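Local coordinates for glyoxalase family protein (Listeria monocytogenes, PDB 2P7Q) that catalyses the hydration of the antibiotic fosfomycin at a manganese centre and so confers fosfomycin resistance, at residues H7-V12 / W53-E58. The protein carries 1 engineered substitution. Residues are numbered along the deposited sequence; the frame is centred on the assembly and turned at random.
Sequences HITLIV and WICIME. With MN (manganese (II) ion), chain I; GG6 ([(1S,2S)-1,2-dihydroxypropyl]phosphonic acid), chain J.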
loop_
_atom_site.group_PDB
_atom_site.type_symbol
_atom_site.label_atom_id
_atom_site.label_comp_id
_atom_site.label_asym_id
_atom_site.label_seq_id
_atom_site.Cartn_x
_atom_site.Cartn_y
_atom_site.Cartn_z
ATOM N N HIS A 7 2.965 2.094 8.300
ATOM C CA HIS A 7 2.878 0.661 8.078
ATOM C C HIS A 7 1.705 0.344 7.162
ATOM O O HIS A 7 0.907 1.221 6.837
ATOM C CB HIS A 7 2.683 -0.068 9.413
ATOM C CG HIS A 7 1.440 0.327 10.149
ATOM N ND1 HIS A 7 1.406 1.368 11.051
ATOM C CD2 HIS A 7 0.187 -0.185 10.121
ATOM C CE1 HIS A 7 0.186 1.479 11.552
ATOM N NE2 HIS A 7 -0.573 0.547 11.004
ATOM N N ILE A 8 1.610 -0.915 6.753
ATOM C CA ILE A 8 0.539 -1.378 5.881
ATOM C C ILE A 8 -0.002 -2.659 6.506
ATOM O O ILE A 8 0.744 -3.606 6.745
ATOM C CB ILE A 8 1.072 -1.667 4.464
ATOM C CG1 ILE A 8 1.680 -0.388 3.879
ATOM C CG2 ILE A 8 -0.038 -2.196 3.586
ATOM C CD1 ILE A 8 2.211 -0.520 2.469
ATOM N N THR A 9 -1.296 -2.682 6.786
ATOM C CA THR A 9 -1.905 -3.841 7.410
ATOM C C THR A 9 -2.801 -4.602 6.455
ATOM O O THR A 9 -3.776 -4.061 5.952
ATOM C CB THR A 9 -2.756 -3.426 8.633
ATOM O OG1 THR A 9 -1.911 -2.855 9.636
ATOM C CG2 THR A 9 -3.492 -4.616 9.214
ATOM N N LEU A 10 -2.471 -5.864 6.207
ATOM C CA LEU A 10 -3.294 -6.686 5.334
ATOM C C LEU A 10 -4.081 -7.674 6.180
ATOM O O LEU A 10 -3.661 -8.049 7.270
ATOM C CB LEU A 10 -2.431 -7.434 4.329
ATOM C CG LEU A 10 -1.599 -6.527 3.428
ATOM C CD1 LEU A 10 -0.825 -7.378 2.428
ATOM C CD2 LEU A 10 -2.521 -5.526 2.712
ATOM N N ILE A 11 -5.232 -8.081 5.673
ATOM C CA ILE A 11 -6.088 -9.020 6.373
ATOM C C ILE A 11 -6.095 -10.321 5.576
ATOM O O ILE A 11 -6.309 -10.310 4.361
ATOM C CB ILE A 11 -7.513 -8.465 6.477
ATOM C CG1 ILE A 11 -7.467 -7.057 7.081
ATOM C CG2 ILE A 11 -8.378 -9.397 7.317
ATOM C CD1 ILE A 11 -6.789 -6.973 8.439
ATOM N N VAL A 12 -5.855 -11.433 6.260
ATOM C CA VAL A 12 -5.797 -12.746 5.613
ATOM C C VAL A 12 -6.571 -13.816 6.389
ATOM O O VAL A 12 -6.676 -13.759 7.612
ATOM C CB VAL A 12 -4.337 -13.198 5.476
ATOM C CG1 VAL A 12 -3.612 -12.337 4.461
ATOM C CG2 VAL A 12 -3.646 -13.082 6.825
ATOM N N TRP A 53 7.268 -1.618 7.283
ATOM C CA TRP A 53 6.662 -2.345 8.390
ATOM C C TRP A 53 5.310 -2.929 7.922
ATOM O O TRP A 53 4.317 -2.215 7.816
ATOM C CB TRP A 53 6.495 -1.372 9.573
ATOM C CG TRP A 53 5.696 -1.866 10.747
ATOM C CD1 TRP A 53 5.331 -3.156 11.012
ATOM C CD2 TRP A 53 5.161 -1.070 11.821
ATOM N NE1 TRP A 53 4.601 -3.214 12.180
ATOM C CE2 TRP A 53 4.482 -1.950 12.696
ATOM C CE3 TRP A 53 5.190 0.296 12.127
ATOM C CZ2 TRP A 53 3.833 -1.505 13.858
ATOM C CZ3 TRP A 53 4.543 0.738 13.286
ATOM C CH2 TRP A 53 3.875 -0.163 14.134
ATOM N N ILE A 54 5.289 -4.227 7.622
ATOM C CA ILE A 54 4.073 -4.902 7.155
ATOM C C ILE A 54 3.390 -5.673 8.275
ATOM O O ILE A 54 4.034 -6.430 8.994
ATOM C CB ILE A 54 4.377 -5.928 6.040
ATOM C CG1 ILE A 54 5.281 -5.309 4.980
ATOM C CG2 ILE A 54 3.075 -6.394 5.395
ATOM C CD1 ILE A 54 4.653 -4.148 4.262
ATOM N N CYS A 55 2.082 -5.488 8.413
ATOM C CA CYS A 55 1.319 -6.186 9.437
ATOM C C CYS A 55 0.293 -7.117 8.812
ATOM O O CYS A 55 -0.398 -6.752 7.866
ATOM C CB CYS A 55 0.603 -5.198 10.339
ATOM S SG CYS A 55 1.699 -4.218 11.347
ATOM N N ILE A 56 0.203 -8.325 9.354
ATOM C CA ILE A 56 -0.734 -9.328 8.871
ATOM C C ILE A 56 -1.649 -9.736 10.028
ATOM O O ILE A 56 -1.180 -10.098 11.104
ATOM C CB ILE A 56 0.023 -10.565 8.335
ATOM C CG1 ILE A 56 1.028 -10.141 7.258
ATOM C CG2 ILE A 56 -0.954 -11.561 7.746
ATOM C CD1 ILE A 56 0.393 -9.532 6.000
ATOM N N MET A 57 -2.955 -9.644 9.799
ATOM C CA MET A 57 -3.958 -9.999 10.793
ATOM C C MET A 57 -4.886 -11.043 10.210
ATOM O O MET A 57 -5.200 -11.002 9.022
ATOM C CB MET A 57 -4.789 -8.784 11.182
ATOM C CG MET A 57 -4.106 -7.818 12.110
ATOM S SD MET A 57 -5.262 -6.528 12.603
ATOM C CE MET A 57 -6.350 -7.431 13.670
ATOM N N GLU A 58 -5.341 -11.970 11.046
ATOM C CA GLU A 58 -6.232 -13.021 10.573
ATOM C C GLU A 58 -7.678 -12.570 10.750
ATOM O O GLU A 58 -8.051 -12.029 11.792
ATOM C CB GLU A 58 -5.955 -14.332 11.339
ATOM C CG GLU A 58 -6.447 -15.611 10.640
ATOM C CD GLU A 58 -5.859 -16.900 11.241
ATOM O OE1 GLU A 58 -6.040 -17.145 12.451
ATOM O OE2 GLU A 58 -5.215 -17.672 10.497
HETATM MN MN MN I . -2.793 0.150 11.508
HETATM O O1 GG6 J . -2.612 0.699 13.304
HETATM C C2 GG6 J . -2.308 0.079 14.566
HETATM C C3 GG6 J . -2.921 0.932 15.723
HETATM C C1 GG6 J . -2.880 -1.380 14.645
HETATM O O2 GG6 J . -4.315 -1.457 14.558
HETATM P P GG6 J . -2.210 -2.460 13.389
HETATM O O3 GG6 J . -0.631 -2.376 13.433
HETATM O O4 GG6 J . -2.627 -3.803 13.708
HETATM O O5 GG6 J . -2.724 -2.085 11.954
#
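Phosphonate oxygen O5 of GG6 is gripped twice: Thr9 OG1 donates a 2.6 Å hydrogen bond to it, and manganese binds it at 2.3 Å. Thr9 OG1 also rests 3.5 Å from Cys55 CB on the neighbouring strand. The Thr9 hydroxyl lies anti to the carbonyl carbon and beside the backbone N (chi1 -64°), which turns OG1 to the ligand. Cys55 SG and Met57 SD line the same pocket, near phosphonate oxygens O3 and O4. His7 NE2 binds the metal at 2.3 Å. GG6 O1, which also binds manganese, sits at the edge of the His7 ring, near its plane. Trp53 lies alongside His7. His7 CB packs over one face of the indole, 4.0 Å from the centroid of its five-membered ring, while the His7 ring is turned 48° from the six-membered ring of Trp53. Five backbone hydrogen bonds join the parallel strands. The bond from Cys55 N to Ile8 O is 2.8 Å long and almost straight at 177°. On the face opposite Thr9, Cys55 and Met57, Ile56 CD1 touches Leu10 CB at 3.9 Å, and helix 15-26 covers Ile56. Glu118 and His69 of the second subunit complete the protein ligands of manganese. The sheet continues into that subunit through an antiparallel ladder at His7 and Thr9. Such a metal site, built on paired strands and shared between subunits, is characteristic of dimeric fosfomycin resistance proteins of the glyoxalase superfamily.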